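Local structure of tryptophane-5-halogenase (Microbispora sp. ATCC PTA-5024, 5UAO) at residues H269-T274 with E291-G296; A520-L523 with D527-A530. The protein probably uses reduced FAD to chlorinate a tryptophan of a lanthipeptide precursor at carbon 5 of its indole during biosynthesis of the antibiotic NAI-107. One frame throughout, in Å; residues are numbered along the deposited sequence.

Contact 1 (H269-T274 with E291-G296)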
ATOM      1  N   HIS A 269      -3.662 -41.797  -4.954  1.00 29.39           N
ATOM      2  CA  HIS A 269      -4.541 -40.727  -5.365  1.00 31.15           C
ATOM      3  C   HIS A 269      -4.150 -39.397  -4.691  1.00 33.04           C
ATOM      4  O   HIS A 269      -4.245 -39.261  -3.446  1.00 29.93           O
ATOM      5  CB  HIS A 269      -6.010 -41.139  -5.092  1.00 34.49           C
ATOM      6  CG  HIS A 269      -6.340 -42.477  -5.693  1.00 51.61           C
ATOM      7  ND1 HIS A 269      -6.703 -42.636  -7.025  1.00 51.10           N
ATOM      8  CD2 HIS A 269      -6.223 -43.736  -5.183  1.00 58.28           C
ATOM      9  CE1 HIS A 269      -6.852 -43.924  -7.286  1.00 57.90           C
ATOM     10  NE2 HIS A 269      -6.563 -44.615  -6.188  1.00 58.79           N
ATOM     11  N   LEU A 270      -3.687 -38.417  -5.485  1.00 27.71           N
ATOM     12  CA  LEU A 270      -3.018 -37.225  -4.936  1.00 28.06           C
ATOM     13  C   LEU A 270      -3.988 -36.050  -5.091  1.00 27.98           C
ATOM     14  O   LEU A 270      -4.262 -35.594  -6.194  1.00 25.70           O
ATOM     15  CB  LEU A 270      -1.634 -36.951  -5.559  1.00 28.33           C
ATOM     16  CG  LEU A 270      -0.706 -38.141  -5.747  1.00 29.40           C
ATOM     17  CD1 LEU A 270       0.594 -37.728  -6.411  1.00 30.18           C
ATOM     18  CD2 LEU A 270      -0.393 -38.797  -4.414  1.00 32.03           C
ATOM     19  N   LYS A 271      -4.600 -35.625  -3.974  1.00 25.96           N
ATOM     20  CA  LYS A 271      -5.464 -34.450  -3.988  1.00 25.08           C
ATOM     21  C   LYS A 271      -4.668 -33.171  -4.338  1.00 23.99           C
ATOM     22  O   LYS A 271      -3.587 -32.940  -3.790  1.00 23.96           O
ATOM     23  CB  LYS A 271      -6.181 -34.287  -2.627  1.00 26.44           C
ATOM     24  CG  LYS A 271      -7.172 -35.392  -2.333  1.00 27.50           C
ATOM     25  CD  LYS A 271      -7.665 -35.354  -0.879  1.00 31.98           C
ATOM     26  CE  LYS A 271      -6.580 -35.779   0.108  1.00 28.99           C
ATOM     27  NZ  LYS A 271      -6.336 -37.218   0.247  1.00 29.50           N
ATOM     28  N   PRO A 272      -5.161 -32.376  -5.293  1.00 22.88           N
ATOM     29  CA  PRO A 272      -4.421 -31.179  -5.744  1.00 27.70           C
ATOM     30  C   PRO A 272      -4.670 -29.931  -4.914  1.00 25.45           C
ATOM     31  O   PRO A 272      -4.916 -28.833  -5.446  1.00 25.05           O
ATOM     32  CB  PRO A 272      -4.920 -30.995  -7.199  1.00 26.26           C
ATOM     33  CG  PRO A 272      -6.319 -31.498  -7.165  1.00 25.88           C
ATOM     34  CD  PRO A 272      -6.253 -32.699  -6.248  1.00 26.01           C
ATOM     35  N   TYR A 273      -4.542 -30.094  -3.608  1.00 23.26           N
ATOM     36  CA  TYR A 273      -4.812 -29.078  -2.675  1.00 24.91           C
ATOM     37  C   TYR A 273      -4.441 -29.546  -1.245  1.00 25.08           C
ATOM     38  O   TYR A 273      -4.306 -30.735  -0.948  1.00 23.12           O
ATOM     39  CB  TYR A 273      -6.307 -28.637  -2.778  1.00 26.00           C
ATOM     40  CG  TYR A 273      -7.275 -29.788  -2.715  1.00 28.45           C
ATOM     41  CD1 TYR A 273      -7.584 -30.418  -1.478  1.00 27.97           C
ATOM     42  CD2 TYR A 273      -7.909 -30.216  -3.865  1.00 25.52           C
ATOM     43  CE1 TYR A 273      -8.453 -31.507  -1.444  1.00 28.31           C
ATOM     44  CE2 TYR A 273      -8.786 -31.276  -3.853  1.00 26.19           C
ATOM     45  CZ  TYR A 273      -9.052 -31.917  -2.676  1.00 31.09           C
ATOM     46  OH  TYR A 273      -9.921 -32.942  -2.682  1.00 29.24           O
ATOM     47  N   THR A 274      -4.330 -28.582  -0.349  1.00 25.74           N
ATOM     48  CA  THR A 274      -4.223 -28.840   1.068  1.00 23.80           C
ATOM     49  C   THR A 274      -5.668 -28.881   1.599  1.00 26.07           C
ATOM     50  O   THR A 274      -6.537 -28.104   1.140  1.00 23.51           O
ATOM     51  CB  THR A 274      -3.437 -27.694   1.721  1.00 25.29           C
ATOM     52  OG1 THR A 274      -2.081 -27.699   1.255  1.00 23.95           O
ATOM     53  CG2 THR A 274      -3.452 -27.799   3.173  1.00 24.04           C
ATOM     54  N   GLU A 291       4.123 -40.373  -1.532  1.00 29.12           N
ATOM     55  CA  GLU A 291       4.127 -41.653  -0.801  1.00 31.98           C
ATOM     56  C   GLU A 291       2.905 -41.800   0.140  1.00 33.58           C
ATOM     57  O   GLU A 291       2.444 -42.895   0.323  1.00 29.29           O
ATOM     58  CB  GLU A 291       5.492 -41.922  -0.097  1.00 35.98           C
ATOM     59  CG  GLU A 291       5.900 -40.996   1.036  1.00 43.96           C
ATOM     60  CD  GLU A 291       6.544 -39.636   0.591  1.00 56.44           C
ATOM     61  OE1 GLU A 291       6.670 -39.381  -0.678  1.00 40.87           O
ATOM     62  OE2 GLU A 291       6.879 -38.806   1.535  1.00 50.24           O
ATOM     63  N   SER A 292       2.371 -40.708   0.676  1.00 27.65           N
ATOM     64  CA  SER A 292       1.236 -40.703   1.603  1.00 26.61           C
ATOM     65  C   SER A 292       0.689 -39.272   1.889  1.00 26.63           C
ATOM     66  O   SER A 292       1.299 -38.294   1.501  1.00 26.60           O
ATOM     67  CB  SER A 292       1.660 -41.302   2.924  1.00 29.19           C
ATOM     68  OG  SER A 292       2.611 -40.447   3.548  1.00 32.15           O
ATOM     69  N   ASP A 293      -0.453 -39.193   2.546  1.00 26.73           N
ATOM     70  CA  ASP A 293      -0.984 -37.944   3.080  1.00 26.01           C
ATOM     71  C   ASP A 293      -0.289 -37.658   4.422  1.00 28.80           C
ATOM     72  O   ASP A 293      -0.188 -38.534   5.283  1.00 27.11           O
ATOM     73  CB  ASP A 293      -2.470 -37.996   3.241  1.00 26.63           C
ATOM     74  CG  ASP A 293      -3.230 -37.807   1.934  1.00 27.07           C
ATOM     75  OD1 ASP A 293      -2.705 -37.224   0.976  1.00 26.99           O
ATOM     76  OD2 ASP A 293      -4.434 -38.109   1.903  1.00 26.24           O
ATOM     77  N   HIS A 294       0.227 -36.418   4.561  1.00 25.35           N
ATOM     78  CA  HIS A 294       0.795 -35.923   5.808  1.00 24.47           C
ATOM     79  C   HIS A 294      -0.277 -35.075   6.535  1.00 26.66           C
ATOM     80  O   HIS A 294      -0.859 -34.139   5.988  1.00 24.47           O
ATOM     81  CB  HIS A 294       2.016 -35.121   5.566  1.00 26.40           C
ATOM     82  CG  HIS A 294       3.173 -35.915   5.087  1.00 26.21           C
ATOM     83  ND1 HIS A 294       4.441 -35.388   5.023  1.00 27.42           N
ATOM     84  CD2 HIS A 294       3.281 -37.202   4.684  1.00 25.34           C
ATOM     85  CE1 HIS A 294       5.297 -36.332   4.658  1.00 25.83           C
ATOM     86  NE2 HIS A 294       4.597 -37.403   4.344  1.00 27.28           N
ATOM     87  N   LEU A 295      -0.543 -35.439   7.773  1.00 23.23           N
ATOM     88  CA  LEU A 295      -1.605 -34.808   8.526  1.00 22.81           C
ATOM     89  C   LEU A 295      -1.061 -34.134   9.792  1.00 22.91           C
ATOM     90  O   LEU A 295      -0.061 -34.560  10.368  1.00 19.73           O
ATOM     91  CB  LEU A 295      -2.658 -35.866   8.892  1.00 25.64           C
ATOM     92  CG  LEU A 295      -3.718 -36.112   7.848  1.00 27.59           C
ATOM     93  CD1 LEU A 295      -3.204 -36.828   6.638  1.00 31.63           C
ATOM     94  CD2 LEU A 295      -4.784 -36.990   8.468  1.00 28.65           C
ATOM     95  N   GLY A 296      -1.801 -33.125  10.264  1.00 22.36           N
ATOM     96  CA  GLY A 296      -1.524 -32.526  11.557  1.00 23.48           C
ATOM     97  C   GLY A 296      -2.740 -31.880  12.190  1.00 23.27           C
ATOM     98  O   GLY A 296      -3.376 -31.001  11.603  1.00 21.95           O
TER
HETATM   99  O   HOH W   1      -3.986 -37.274  -1.503  1.00 24.77           O
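Lys271 and Asp293 meet between two backbones that do not pair: 269-274 is a loop leading into strand 274-279, with an inverse gamma turn centred on Pro272, and 291-296 runs from a loop into strand 293-299. Side chains and one water therefore make the join. Lys271 NZ gives a hydrogen bond to Asp293 OD2 at 2.7 Å within a salt bridge, and it reaches the syn lone pair of that oxygen, on the side of OD1. OD1 itself lies 3.7 Å from Lys271 NZ, so the ammonium is held by one oxygen and not shared evenly. The lysine gets there by folding: its chain bends at chi3 (-71°) and chi4 (-79°), bringing NZ round to meet the carboxylate with the two side chains at about a right angle. A long flexible chain suits this place, where a charge must be carried from a loop to a strand, and its CB also rests against one face of the Tyr273 ring, toward the rim. Aspartate suits the strand because its CB points toward the loop and its two oxygens divide the work, OD2 taking the lysine and OD1 a water. That water donates to Asp293 OD1 at 2.8 Å. It accepts from Lys271 NZ at 2.9 Å, and it also bonds to His269 O and Lys271 N, linking both charged groups to the loop backbone. Strand 293-299 lies between 282-288 and 258-264; Asp293 touches Thr286 and Pro288, while Leu270 packs on helix 505-514.

Contact 2 (A520-L523 with D527-A530); sequences AELL and DSWA
Ser528 opens an ST turn in the loop after helix 517-524 and also turns its hydroxyl onto the carbonyl of Leu522. Its OG donates to Leu522 O at 2.5 Å, a short bond lying in the carbonyl plane on a lone pair, with a C=O...OG angle of 131°. The same OG accepts from Ala530 N at 3.0 Å, the bond that defines the turn, so one hydroxyl fastens the loop to the helix and also bends the loop. Serine suits the place because its short side chain can donate and accept at once; with OG anti to the backbone N (chi1 165°), it faces the helix carbonyl. With an alanine here, Leu522 O is likely to lose this donor and Ala530 N its acceptor, leaving the turn less firmly held. Around this polar centre the packing is close. Leu522 CD1 lies 3.9 Å from Ala530 CB and also meets the indole of Trp529 obliquely, while Ala530 CB sits over the centre of one face of that ring. The alanine methyl is small enough to lie on the indole face while Leu522 CD1 touches both. Trp529 NE1 bonds to Met167 O, tying the loop to another part of the chain, and Leu523 and Ala530 face helix 76-85. The other side is looser: exposed Asp527 carries its carboxylate away from the helix, and partly exposed Glu521 adds little beyond its backbone. There Glu521 O comes no nearer to Ser528 than 4.0 Å, at CB.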
ATOM      1  N   ALA A 520      10.101 -25.567 -18.029  1.00 34.11           N
ATOM      2  CA  ALA A 520      10.828 -24.474 -18.666  1.00 33.47           C
ATOM      3  C   ALA A 520       9.867 -23.447 -19.191  1.00 33.21           C
ATOM      4  O   ALA A 520      10.156 -22.255 -19.116  1.00 36.01           O
ATOM      5  CB  ALA A 520      11.723 -24.969 -19.823  1.00 37.23           C
ATOM      6  N   GLU A 521       8.741 -23.866 -19.774  1.00 35.08           N
ATOM      7  CA  GLU A 521       7.790 -22.853 -20.304  1.00 37.41           C
ATOM      8  C   GLU A 521       7.126 -22.055 -19.162  1.00 36.94           C
ATOM      9  O   GLU A 521       6.867 -20.859 -19.300  1.00 35.32           O
ATOM     10  CB  GLU A 521       6.749 -23.470 -21.245  1.00 43.98           C
ATOM     11  CG  GLU A 521       5.630 -24.219 -20.550  1.00 50.17           C
ATOM     12  CD  GLU A 521       4.591 -24.795 -21.508  1.00 57.31           C
ATOM     13  OE1 GLU A 521       4.861 -24.790 -22.732  1.00 59.17           O
ATOM     14  OE2 GLU A 521       3.531 -25.285 -21.025  1.00 52.31           O
ATOM     15  N   LEU A 522       6.909 -22.722 -18.030  1.00 33.18           N
ATOM     16  CA  LEU A 522       6.345 -22.067 -16.806  1.00 32.31           C
ATOM     17  C   LEU A 522       7.251 -20.922 -16.353  1.00 30.18           C
ATOM     18  O   LEU A 522       6.797 -19.809 -16.047  1.00 31.36           O
ATOM     19  CB  LEU A 522       6.200 -23.096 -15.680  1.00 32.33           C
ATOM     20  CG  LEU A 522       5.791 -22.525 -14.315  1.00 33.11           C
ATOM     21  CD1 LEU A 522       4.428 -21.905 -14.329  1.00 29.44           C
ATOM     22  CD2 LEU A 522       5.901 -23.624 -13.264  1.00 33.29           C
ATOM     23  N   LEU A 523       8.542 -21.176 -16.365  1.00 32.43           N
ATOM     24  CA  LEU A 523       9.506 -20.176 -15.873  1.00 37.80           C
ATOM     25  C   LEU A 523      10.033 -19.164 -16.909  1.00 36.33           C
ATOM     26  O   LEU A 523      10.475 -18.094 -16.544  1.00 41.32           O
ATOM     27  CB  LEU A 523      10.635 -20.876 -15.148  1.00 38.29           C
ATOM     28  CG  LEU A 523      10.113 -21.670 -13.922  1.00 36.66           C
ATOM     29  CD1 LEU A 523      11.144 -22.710 -13.497  1.00 40.35           C
ATOM     30  CD2 LEU A 523       9.781 -20.790 -12.763  1.00 38.55           C
ATOM     31  N   ASP A 527       4.036 -15.089 -21.297  1.00 41.58           N
ATOM     32  CA  ASP A 527       2.604 -15.293 -20.906  1.00 48.66           C
ATOM     33  C   ASP A 527       2.362 -15.978 -19.520  1.00 44.06           C
ATOM     34  O   ASP A 527       1.200 -16.150 -19.079  1.00 39.52           O
ATOM     35  CB  ASP A 527       1.908 -16.198 -21.952  1.00 48.35           C
ATOM     36  CG  ASP A 527       1.125 -15.418 -23.015  1.00 67.26           C
ATOM     37  OD1 ASP A 527       1.415 -14.205 -23.253  1.00 72.34           O
ATOM     38  OD2 ASP A 527       0.232 -16.042 -23.662  1.00 74.60           O
ATOM     39  N   SER A 528       3.424 -16.422 -18.883  1.00 36.97           N
ATOM     40  CA  SER A 528       3.272 -17.262 -17.676  1.00 35.43           C
ATOM     41  C   SER A 528       3.196 -16.413 -16.429  1.00 35.48           C
ATOM     42  O   SER A 528       3.892 -15.410 -16.290  1.00 35.66           O
ATOM     43  CB  SER A 528       4.406 -18.257 -17.568  1.00 34.86           C
ATOM     44  OG  SER A 528       4.488 -18.841 -16.283  1.00 32.49           O
ATOM     45  N   TRP A 529       2.362 -16.820 -15.489  1.00 35.53           N
ATOM     46  CA  TRP A 529       2.304 -16.134 -14.210  1.00 31.69           C
ATOM     47  C   TRP A 529       3.654 -16.197 -13.473  1.00 31.54           C
ATOM     48  O   TRP A 529       3.908 -15.366 -12.636  1.00 30.42           O
ATOM     49  CB  TRP A 529       1.183 -16.684 -13.348  1.00 31.54           C
ATOM     50  CG  TRP A 529       1.464 -18.063 -12.805  1.00 30.20           C
ATOM     51  CD1 TRP A 529       1.097 -19.212 -13.367  1.00 26.91           C
ATOM     52  CD2 TRP A 529       2.173 -18.402 -11.596  1.00 29.35           C
ATOM     53  NE1 TRP A 529       1.482 -20.281 -12.595  1.00 26.59           N
ATOM     54  CE2 TRP A 529       2.188 -19.821 -11.515  1.00 28.72           C
ATOM     55  CE3 TRP A 529       2.761 -17.664 -10.566  1.00 30.27           C
ATOM     56  CZ2 TRP A 529       2.843 -20.527 -10.475  1.00 27.54           C
ATOM     57  CZ3 TRP A 529       3.384 -18.385  -9.455  1.00 28.66           C
ATOM     58  CH2 TRP A 529       3.386 -19.793  -9.421  1.00 25.85           C
ATOM     59  N   ALA A 530       4.525 -17.145 -13.816  1.00 31.10           N
ATOM     60  CA  ALA A 530       5.791 -17.361 -13.089  1.00 33.67           C
ATOM     61  C   ALA A 530       6.985 -17.149 -14.037  1.00 37.73           C
ATOM     62  O   ALA A 530       8.114 -17.597 -13.736  1.00 34.77           O
ATOM     63  CB  ALA A 530       5.833 -18.775 -12.510  1.00 31.03           C
TER

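Contact 1 closes before contact 2 opens along the chain, and the two do not touch: their centres are 25 Å apart and their nearest atoms about 12 Å. Contact 1 belongs to the mixed sheet that includes strands 274-279, 282-288 and 293-299, whereas contact 2 lies among the short helices near the C-terminus, 517-524 and 532-538. They share no helix or strand, yet the C-terminal helices reach both regions, since helix 505-514 packs on the loop of contact 1. One contact thus ties a loop to the sheet, where the side chain of Asp293 lies about 13 Å from the bound FAD, and the other shapes the link between two late helices.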